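Local coordinates for diaminopimelate decarboxylase (Phaeodactylum tricornutum, PDB 7JPJ), which probably catalyses the pyridoxal 5'-phosphate-dependent decarboxylation of diaminopimelate, the step that yields lysine, at residues 288-293 with 386-391; 9-14 with 29-34; 195-200 with 228-233. One frame throughout, in Å; residues are numbered along the deposited sequence.

Contact 1: residues 288-293 with 386-391; sequences AGALVS and ILVMDG
Leu-291 and Met-389 face each other as an antiparallel hydrogen-bonded pair, and their side chains leave the sheet on the same face, CB to CB at 4.1 Å. Beyond that they part: the Met-389 chain bends at its sulfur and leads away to pack on Ile-331 and Met-363. A flexible thioether suits a place where one side chain must reach several apolar neighbours. Ser-293 and Leu-387 continue this face, with Ser-293 OG 3.9 Å from Leu-387 CB; Leu-387 also packs on Ile-331 and Ile-333 of strand 331-334 and on Leu-312.

The other face carries Ala-290, Val-292, Val-388 and Asp-390. Val-292 and Ile-386 cross obliquely, branch against branch: CG1 of Val-292, set anti to the amide nitrogen (chi1 -175°), lies 3.6 Å from CG2 of Ile-386. Val-388 turns CG1 the other way along the strand, to 4.1 Å from Ala-290 CB. Beta-branched residues fit here because they favour extended backbone. Asp-390 OD2 accepts a hydrogen bond from the backbone N of Ile-10, so a buried carboxylate is answered by the N-terminal loop.

Two reciprocal backbone pairs join the strands. Ser-293 N reaches Leu-387 O at 3.0 Å and is nearly straight (173° at the hydrogen). At the end of the ladder a water takes over: it accepts from Gly-391 N at 2.8 Å and lies 3.2 Å from Gly-289 O. Gly-391 has a positive phi (64°), which glycine tolerates easily. Strand 289-300 also pairs with strand 29-33 on its far edge, within the mixed beta domain of fold type III decarboxylases. The chemistry implies a wholly buried strand pair, held by main-chain bonds and mostly apolar on both faces, the Asp-390 carboxylate being met by Ile-10 N.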
loop_
_atom_site.group_PDB
_atom_site.type_symbol
_atom_site.label_atom_id
_atom_site.label_comp_id
_atom_site.label_asym_id
_atom_site.label_seq_id
_atom_site.Cartn_x
_atom_site.Cartn_y
_atom_site.Cartn_z
ATOM N N ALA A 288 -6.943 -6.459 -18.436
ATOM C CA ALA A 288 -6.866 -5.366 -19.393
ATOM C C ALA A 288 -5.707 -4.420 -19.125
ATOM O O ALA A 288 -5.453 -3.531 -19.944
ATOM C CB ALA A 288 -8.178 -4.575 -19.401
ATOM N N GLY A 289 -4.999 -4.588 -18.015
ATOM C CA GLY A 289 -3.917 -3.693 -17.663
ATOM C C GLY A 289 -2.636 -4.455 -17.395
ATOM O O GLY A 289 -2.652 -5.606 -16.964
ATOM N N ALA A 290 -1.516 -3.784 -17.654
ATOM C CA ALA A 290 -0.211 -4.409 -17.505
ATOM C C ALA A 290 0.815 -3.369 -17.091
ATOM O O ALA A 290 0.839 -2.260 -17.632
ATOM C CB ALA A 290 0.235 -5.091 -18.804
ATOM N N LEU A 291 1.661 -3.738 -16.130
ATOM C CA LEU A 291 2.787 -2.902 -15.741
ATOM C C LEU A 291 3.960 -3.155 -16.680
ATOM O O LEU A 291 4.355 -4.305 -16.901
ATOM C CB LEU A 291 3.193 -3.184 -14.294
ATOM C CG LEU A 291 4.481 -2.512 -13.809
ATOM C CD1 LEU A 291 4.291 -1.009 -13.654
ATOM C CD2 LEU A 291 4.970 -3.134 -12.513
ATOM N N VAL A 292 4.513 -2.080 -17.235
ATOM C CA VAL A 292 5.618 -2.149 -18.183
ATOM C C VAL A 292 6.810 -1.446 -17.549
ATOM O O VAL A 292 6.777 -0.228 -17.330
ATOM C CB VAL A 292 5.256 -1.516 -19.533
ATOM C CG1 VAL A 292 6.379 -1.717 -20.532
ATOM C CG2 VAL A 292 3.959 -2.101 -20.058
ATOM N N SER A 293 7.862 -2.206 -17.253
ATOM C CA SER A 293 9.060 -1.677 -16.620
ATOM C C SER A 293 10.296 -2.189 -17.347
ATOM O O SER A 293 10.218 -3.054 -18.225
ATOM C CB SER A 293 9.127 -2.061 -15.135
ATOM O OG SER A 293 9.338 -3.454 -14.982
ATOM N N ILE A 386 12.692 -5.214 -21.312
ATOM C CA ILE A 386 11.403 -4.832 -20.750
ATOM C C ILE A 386 10.811 -6.019 -20.005
ATOM O O ILE A 386 10.776 -7.138 -20.531
ATOM C CB ILE A 386 10.450 -4.347 -21.855
ATOM C CG1 ILE A 386 11.067 -3.165 -22.602
ATOM C CG2 ILE A 386 9.094 -3.989 -21.276
ATOM C CD1 ILE A 386 10.414 -2.884 -23.936
ATOM N N LEU A 387 10.352 -5.782 -18.779
ATOM C CA LEU A 387 9.585 -6.759 -18.019
ATOM C C LEU A 387 8.134 -6.302 -17.974
ATOM O O LEU A 387 7.859 -5.133 -17.690
ATOM C CB LEU A 387 10.140 -6.926 -16.602
ATOM C CG LEU A 387 9.590 -8.118 -15.809
ATOM C CD1 LEU A 387 10.692 -8.787 -15.003
ATOM C CD2 LEU A 387 8.442 -7.701 -14.898
ATOM N N VAL A 388 7.214 -7.217 -18.262
ATOM C CA VAL A 388 5.792 -6.902 -18.337
ATOM C C VAL A 388 5.054 -7.771 -17.330
ATOM O O VAL A 388 5.066 -9.003 -17.438
ATOM C CB VAL A 388 5.232 -7.112 -19.754
ATOM C CG1 VAL A 388 3.718 -6.961 -19.752
ATOM C CG2 VAL A 388 5.868 -6.133 -20.726
ATOM N N MET A 389 4.413 -7.132 -16.355
ATOM C CA MET A 389 3.582 -7.820 -15.374
ATOM C C MET A 389 2.129 -7.670 -15.803
ATOM O O MET A 389 1.558 -6.577 -15.716
ATOM C CB MET A 389 3.801 -7.256 -13.972
ATOM C CG MET A 389 4.739 -8.082 -13.107
ATOM S SD MET A 389 4.957 -7.404 -11.443
ATOM C CE MET A 389 4.122 -8.643 -10.454
ATOM N N ASP A 390 1.536 -8.763 -16.271
ATOM C CA ASP A 390 0.165 -8.746 -16.756
ATOM C C ASP A 390 -0.815 -8.942 -15.602
ATOM O O ASP A 390 -0.433 -9.229 -14.465
ATOM C CB ASP A 390 -0.034 -9.820 -17.825
ATOM C CG ASP A 390 0.479 -9.388 -19.185
ATOM O OD1 ASP A 390 0.196 -8.241 -19.591
ATOM O OD2 ASP A 390 1.165 -10.193 -19.848
ATOM N N GLY A 391 -2.100 -8.779 -15.912
ATOM C CA GLY A 391 -3.131 -8.853 -14.889
ATOM C C GLY A 391 -3.030 -7.762 -13.849
ATOM O O GLY A 391 -3.474 -7.952 -12.710
HETATM O O HOH W 1 -2.990 -8.397 -18.500
#

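Contact 2: residues 9-14 with 29-34; sequences SIFLTP and LYAYSI
Ser-33 CB sits over one face of the Phe-11 ring in a CH-pi contact, 3.7 Å from its centroid and 18° off the normal, offset toward the rim at CD1. Phe-11 places CG between its backbone N and carbonyl carbon (chi1 60°), which carries the ring out from the loop onto the strand. A small serine lets the ring come close, and its hydroxyl has work of its own: Ser-33 is the N-cap of helix 34-45, its OG accepting from Lys-36 N.

At the ring's edge, near its plane, CZ points to the carbonyl oxygen of Ala-31, 3.3 Å away. That oxygen also pairs with the backbone of Ala-290. Through Phe-11 and Leu-12 the loop packs over strand 29-33 of the mixed beta sheet, next to strand 289-300. The loop holds its own shape through an ST motif, in which Ser-9 OG accepts from Leu-12 N at 2.9 Å, and through a bond from Ser-9 N to Leu-12 O.

Ala-31 CB lies 4.2 Å from Phe-11 CE1 and equally far from Leu-12 CD1; both meet the same methyl from the loop side, and Leu-12 reaches on to Val-292 and Cys-20.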
loop_
_atom_site.group_PDB
_atom_site.type_symbol
_atom_site.label_atom_id
_atom_site.label_comp_id
_atom_site.label_asym_id
_atom_site.label_seq_id
_atom_site.Cartn_x
_atom_site.Cartn_y
_atom_site.Cartn_z
ATOM N N SER A 9 3.299 -10.590 -24.801
ATOM C CA SER A 9 2.706 -10.767 -23.462
ATOM C C SER A 9 1.216 -11.018 -23.685
ATOM O O SER A 9 0.850 -11.336 -24.808
ATOM C CB SER A 9 2.986 -9.549 -22.660
ATOM O OG SER A 9 2.223 -8.461 -23.111
ATOM N N ILE A 10 0.386 -10.880 -22.664
ATOM C CA ILE A 10 -1.082 -11.021 -22.873
ATOM C C ILE A 10 -1.548 -10.085 -24.000
ATOM O O ILE A 10 -2.381 -10.533 -24.800
ATOM C CB ILE A 10 -1.861 -10.866 -21.550
ATOM C CG1 ILE A 10 -1.866 -12.165 -20.743
ATOM C CG2 ILE A 10 -3.264 -10.324 -21.748
ATOM C CD1 ILE A 10 -2.237 -13.376 -21.552
ATOM N N PHE A 11 -1.030 -8.857 -24.092
ATOM C CA PHE A 11 -1.487 -8.022 -25.198
ATOM C C PHE A 11 -0.403 -7.094 -25.743
ATOM O O PHE A 11 -0.729 -6.153 -26.478
ATOM C CB PHE A 11 -2.725 -7.194 -24.795
ATOM C CG PHE A 11 -2.500 -6.251 -23.635
ATOM C CD1 PHE A 11 -1.958 -4.988 -23.836
ATOM C CD2 PHE A 11 -2.868 -6.616 -22.347
ATOM C CE1 PHE A 11 -1.761 -4.117 -22.771
ATOM C CE2 PHE A 11 -2.675 -5.747 -21.277
ATOM C CZ PHE A 11 -2.122 -4.497 -21.492
ATOM N N LEU A 12 0.872 -7.336 -25.433
ATOM C CA LEU A 12 1.955 -6.442 -25.839
ATOM C C LEU A 12 3.039 -7.225 -26.568
ATOM O O LEU A 12 3.737 -8.040 -25.956
ATOM C CB LEU A 12 2.553 -5.716 -24.633
ATOM C CG LEU A 12 1.733 -4.590 -24.004
ATOM C CD1 LEU A 12 2.515 -3.938 -22.878
ATOM C CD2 LEU A 12 1.334 -3.564 -25.055
ATOM N N THR A 13 3.185 -6.971 -27.865
ATOM C CA THR A 13 4.357 -7.426 -28.594
ATOM C C THR A 13 5.540 -6.521 -28.263
ATOM O O THR A 13 5.361 -5.435 -27.703
ATOM C CB THR A 13 4.088 -7.418 -30.099
ATOM O OG1 THR A 13 3.949 -6.068 -30.558
ATOM C CG2 THR A 13 2.823 -8.198 -30.425
ATOM N N PRO A 14 6.768 -6.950 -28.573
ATOM C CA PRO A 14 7.915 -6.052 -28.352
ATOM C C PRO A 14 7.786 -4.723 -29.076
ATOM O O PRO A 14 8.292 -3.709 -28.582
ATOM C CB PRO A 14 9.103 -6.872 -28.870
ATOM C CG PRO A 14 8.674 -8.288 -28.708
ATOM C CD PRO A 14 7.196 -8.305 -28.964
ATOM N N LEU A 29 5.333 2.251 -16.447
ATOM C CA LEU A 29 4.047 2.778 -16.882
ATOM C C LEU A 29 2.999 1.679 -16.801
ATOM O O LEU A 29 3.320 0.489 -16.779
ATOM C CB LEU A 29 4.124 3.342 -18.306
ATOM C CG LEU A 29 4.538 2.360 -19.407
ATOM C CD1 LEU A 29 3.338 1.893 -20.230
ATOM C CD2 LEU A 29 5.595 2.987 -20.301
ATOM N N TYR A 30 1.740 2.100 -16.746
ATOM C CA TYR A 30 0.600 1.200 -16.844
ATOM C C TYR A 30 0.073 1.232 -18.272
ATOM O O TYR A 30 -0.120 2.313 -18.842
ATOM C CB TYR A 30 -0.519 1.594 -15.878
ATOM C CG TYR A 30 -0.162 1.591 -14.405
ATOM C CD1 TYR A 30 -0.174 0.415 -13.668
ATOM C CD2 TYR A 30 0.148 2.775 -13.744
ATOM C CE1 TYR A 30 0.134 0.413 -12.319
ATOM C CE2 TYR A 30 0.460 2.783 -12.396
ATOM C CZ TYR A 30 0.449 1.602 -11.688
ATOM O OH TYR A 30 0.754 1.607 -10.347
ATOM N N ALA A 31 -0.162 0.054 -18.842
ATOM C CA ALA A 31 -0.714 -0.078 -20.182
ATOM C C ALA A 31 -2.071 -0.759 -20.096
ATOM O O ALA A 31 -2.193 -1.831 -19.496
ATOM C CB ALA A 31 0.225 -0.874 -21.090
ATOM N N TYR A 32 -3.086 -0.130 -20.685
ATOM C CA TYR A 32 -4.428 -0.690 -20.771
ATOM C C TYR A 32 -4.793 -0.894 -22.234
ATOM O O TYR A 32 -4.479 -0.054 -23.083
ATOM C CB TYR A 32 -5.462 0.214 -20.090
ATOM C CG TYR A 32 -5.157 0.521 -18.639
ATOM C CD1 TYR A 32 -4.386 1.624 -18.292
ATOM C CD2 TYR A 32 -5.639 -0.291 -17.616
ATOM C CE1 TYR A 32 -4.104 1.914 -16.967
ATOM C CE2 TYR A 32 -5.362 -0.011 -16.287
ATOM C CZ TYR A 32 -4.594 1.094 -15.968
ATOM O OH TYR A 32 -4.307 1.387 -14.650
ATOM N N SER A 33 -5.461 -2.009 -22.522
ATOM C CA SER A 33 -5.794 -2.411 -23.884
ATOM C C SER A 33 -7.300 -2.326 -24.095
ATOM O O SER A 33 -8.069 -2.961 -23.367
ATOM C CB SER A 33 -5.294 -3.827 -24.167
ATOM O OG SER A 33 -6.162 -4.508 -25.053
ATOM N N ILE A 34 -7.711 -1.549 -25.101
ATOM C CA ILE A 34 -9.129 -1.433 -25.435
ATOM C C ILE A 34 -9.700 -2.794 -25.818
ATOM O O ILE A 34 -10.845 -3.122 -25.479
ATOM C CB ILE A 34 -9.321 -0.391 -26.556
ATOM C CG1 ILE A 34 -9.420 1.018 -25.967
ATOM C CG2 ILE A 34 -10.552 -0.700 -27.394
ATOM C CD1 ILE A 34 -10.691 1.268 -25.187
#

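Contact 3: residues 195-200 with 228-233; sequences LEVERI and PTVKTM
The guanidinium of Arg-199 rides on a chain that lies side by side with Thr-232, Arg-199 CG 4.1 Å from Thr-232 CB. A bend at chi3 (62°) turns the flat group back, and NH1 meets Glu-198 OE2 at 3.1 Å from above the carboxylate plane, 42° out of it, in a salt bridge between sequence neighbours; the carboxylate oxygen in turn is tilted 26° from the guanidinium plane. NE bonds to Asn-121 OD1, and the bonds at NE and NH1 probably restrain the rotation of the guanidinium.

The peptide oxygen of Glu-198 is gripped twice: Lys-231 N comes from above the carbonyl plane at 2.8 Å, and Thr-232 N approaches in that plane at a longer 3.3 Å. Ile-200 N bonds to Thr-232 O and, together with Thr-232 N to Glu-198 O, makes the parallel bridge of Arg-199 with Thr-232 between strands 196-201 and 232-234. Helix 210-222 lies between them in sequence, which makes this a beta-alpha-beta unit of the TIM-barrel-like pyridoxal-binding domain.

Before the strands pair, Thr-229 OG1 donates to Val-197 O at 2.6 Å; its beta-carbon meets Glu-196 CG. On the buried side, Val-230 CG2 touches Val-197 CG1, 3.8 Å away, and Ile-200 CG1; the Val-230 and Ile-200 side chains cross at about a right angle. Met-233, bent twice, swings CE to within 3.7 Å of Ile-200 CG2, and Cys-224 touches Ile-200, Val-230 and Met-233.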
loop_
_atom_site.group_PDB
_atom_site.type_symbol
_atom_site.label_atom_id
_atom_site.label_comp_id
_atom_site.label_asym_id
_atom_site.label_seq_id
_atom_site.Cartn_x
_atom_site.Cartn_y
_atom_site.Cartn_z
ATOM N N LEU A 195 -39.733 5.489 4.680
ATOM C CA LEU A 195 -38.872 5.133 3.566
ATOM C C LEU A 195 -39.545 4.098 2.666
ATOM O O LEU A 195 -40.561 3.490 3.011
ATOM C CB LEU A 195 -37.539 4.585 4.073
ATOM C CG LEU A 195 -36.677 5.527 4.906
ATOM C CD1 LEU A 195 -35.405 4.822 5.330
ATOM C CD2 LEU A 195 -36.360 6.784 4.119
ATOM N N GLU A 196 -38.953 3.901 1.492
ATOM C CA GLU A 196 -39.376 2.867 0.554
ATOM C C GLU A 196 -38.140 2.091 0.119
ATOM O O GLU A 196 -37.261 2.645 -0.550
ATOM C CB GLU A 196 -40.096 3.467 -0.652
ATOM C CG GLU A 196 -40.525 2.429 -1.682
ATOM C CD GLU A 196 -41.700 2.887 -2.524
ATOM O OE1 GLU A 196 -41.579 2.870 -3.767
ATOM O OE2 GLU A 196 -42.742 3.265 -1.943
ATOM N N VAL A 197 -38.071 0.819 0.498
ATOM C CA VAL A 197 -36.939 -0.032 0.146
ATOM C C VAL A 197 -37.174 -0.580 -1.257
ATOM O O VAL A 197 -38.081 -1.388 -1.476
ATOM C CB VAL A 197 -36.753 -1.163 1.162
ATOM C CG1 VAL A 197 -35.457 -1.905 0.892
ATOM C CG2 VAL A 197 -36.771 -0.607 2.569
ATOM N N GLU A 198 -36.354 -0.145 -2.214
ATOM C CA GLU A 198 -36.507 -0.547 -3.603
ATOM C C GLU A 198 -35.467 -1.556 -4.061
ATOM O O GLU A 198 -35.647 -2.158 -5.125
ATOM C CB GLU A 198 -36.446 0.679 -4.528
ATOM C CG GLU A 198 -35.052 1.275 -4.683
ATOM C CD GLU A 198 -34.977 2.344 -5.764
ATOM O OE1 GLU A 198 -36.000 2.590 -6.438
ATOM O OE2 GLU A 198 -33.892 2.941 -5.940
ATOM N N ARG A 199 -34.398 -1.768 -3.295
ATOM C CA ARG A 199 -33.274 -2.559 -3.772
ATOM C C ARG A 199 -32.529 -3.168 -2.593
ATOM O O ARG A 199 -32.289 -2.499 -1.586
ATOM C CB ARG A 199 -32.332 -1.693 -4.619
ATOM C CG ARG A 199 -30.989 -2.315 -4.942
ATOM C CD ARG A 199 -30.128 -1.355 -5.756
ATOM N NE ARG A 199 -29.828 -0.126 -5.025
ATOM C CZ ARG A 199 -30.449 1.035 -5.216
ATOM N NH1 ARG A 199 -31.414 1.130 -6.122
ATOM N NH2 ARG A 199 -30.110 2.099 -4.501
ATOM N N ILE A 200 -32.175 -4.445 -2.730
ATOM C CA ILE A 200 -31.365 -5.166 -1.757
ATOM C C ILE A 200 -29.990 -5.398 -2.368
ATOM O O ILE A 200 -29.873 -5.658 -3.572
ATOM C CB ILE A 200 -32.024 -6.500 -1.347
ATOM C CG1 ILE A 200 -33.387 -6.246 -0.699
ATOM C CG2 ILE A 200 -31.136 -7.279 -0.387
ATOM C CD1 ILE A 200 -33.306 -5.547 0.646
ATOM N N PRO A 228 -41.705 -5.766 0.349
ATOM C CA PRO A 228 -42.362 -6.043 -0.940
ATOM C C PRO A 228 -42.126 -4.975 -1.994
ATOM O O PRO A 228 -42.382 -5.235 -3.176
ATOM C CB PRO A 228 -43.848 -6.135 -0.568
ATOM C CG PRO A 228 -43.872 -6.347 0.925
ATOM C CD PRO A 228 -42.675 -5.623 1.447
ATOM N N THR A 229 -41.642 -3.794 -1.611
ATOM C CA THR A 229 -41.385 -2.724 -2.566
ATOM C C THR A 229 -40.081 -2.904 -3.336
ATOM O O THR A 229 -39.816 -2.119 -4.254
ATOM C CB THR A 229 -41.364 -1.375 -1.844
ATOM O OG1 THR A 229 -40.543 -1.473 -0.672
ATOM C CG2 THR A 229 -42.775 -0.964 -1.443
ATOM N N VAL A 230 -39.267 -3.905 -2.992
ATOM C CA VAL A 230 -37.989 -4.106 -3.668
ATOM C C VAL A 230 -38.230 -4.584 -5.094
ATOM O O VAL A 230 -39.029 -5.499 -5.336
ATOM C CB VAL A 230 -37.116 -5.102 -2.889
ATOM C CG1 VAL A 230 -35.869 -5.461 -3.689
ATOM C CG2 VAL A 230 -36.733 -4.531 -1.535
ATOM N N LYS A 231 -37.536 -3.963 -6.047
ATOM C CA LYS A 231 -37.618 -4.351 -7.444
ATOM C C LYS A 231 -36.275 -4.731 -8.048
ATOM O O LYS A 231 -36.242 -5.173 -9.201
ATOM C CB LYS A 231 -38.239 -3.218 -8.277
ATOM C CG LYS A 231 -39.657 -2.866 -7.856
ATOM C CD LYS A 231 -40.123 -1.568 -8.489
ATOM C CE LYS A 231 -41.592 -1.307 -8.195
ATOM N NZ LYS A 231 -42.360 -1.052 -9.445
ATOM N N THR A 232 -35.174 -4.583 -7.306
ATOM C CA THR A 232 -33.838 -4.847 -7.818
ATOM C C THR A 232 -33.037 -5.623 -6.783
ATOM O O THR A 232 -33.116 -5.339 -5.585
ATOM C CB THR A 232 -33.108 -3.542 -8.169
ATOM O OG1 THR A 232 -33.818 -2.861 -9.208
ATOM C CG2 THR A 232 -31.699 -3.824 -8.649
ATOM N N MET A 233 -32.266 -6.602 -7.255
ATOM C CA MET A 233 -31.365 -7.387 -6.422
ATOM C C MET A 233 -29.942 -7.217 -6.942
ATOM O O MET A 233 -29.649 -7.583 -8.085
ATOM C CB MET A 233 -31.772 -8.862 -6.421
ATOM C CG MET A 233 -30.764 -9.805 -5.778
ATOM S SD MET A 233 -30.992 -9.999 -4.000
ATOM C CE MET A 233 -29.733 -8.897 -3.364
#

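From the N terminus, contact 2 comes first and closes the shortest loop, with helix 14-24 between the N-terminal loop and strand 29-33. Contact 3 follows, closing a loop that holds helix 210-222 inside the parallel barrel. Contact 1 closes last, bringing 386-391 back across 92 residues to 288-293. The three run in series, so none nests within or crosses another. Contacts 1 and 2 nonetheless touch in space, since strand 289-300 comes back alongside strand 29-33 in the same mixed sheet. Contact 3 lies about 42 Å from both, centre to centre, on the opposite side of the chain's centre.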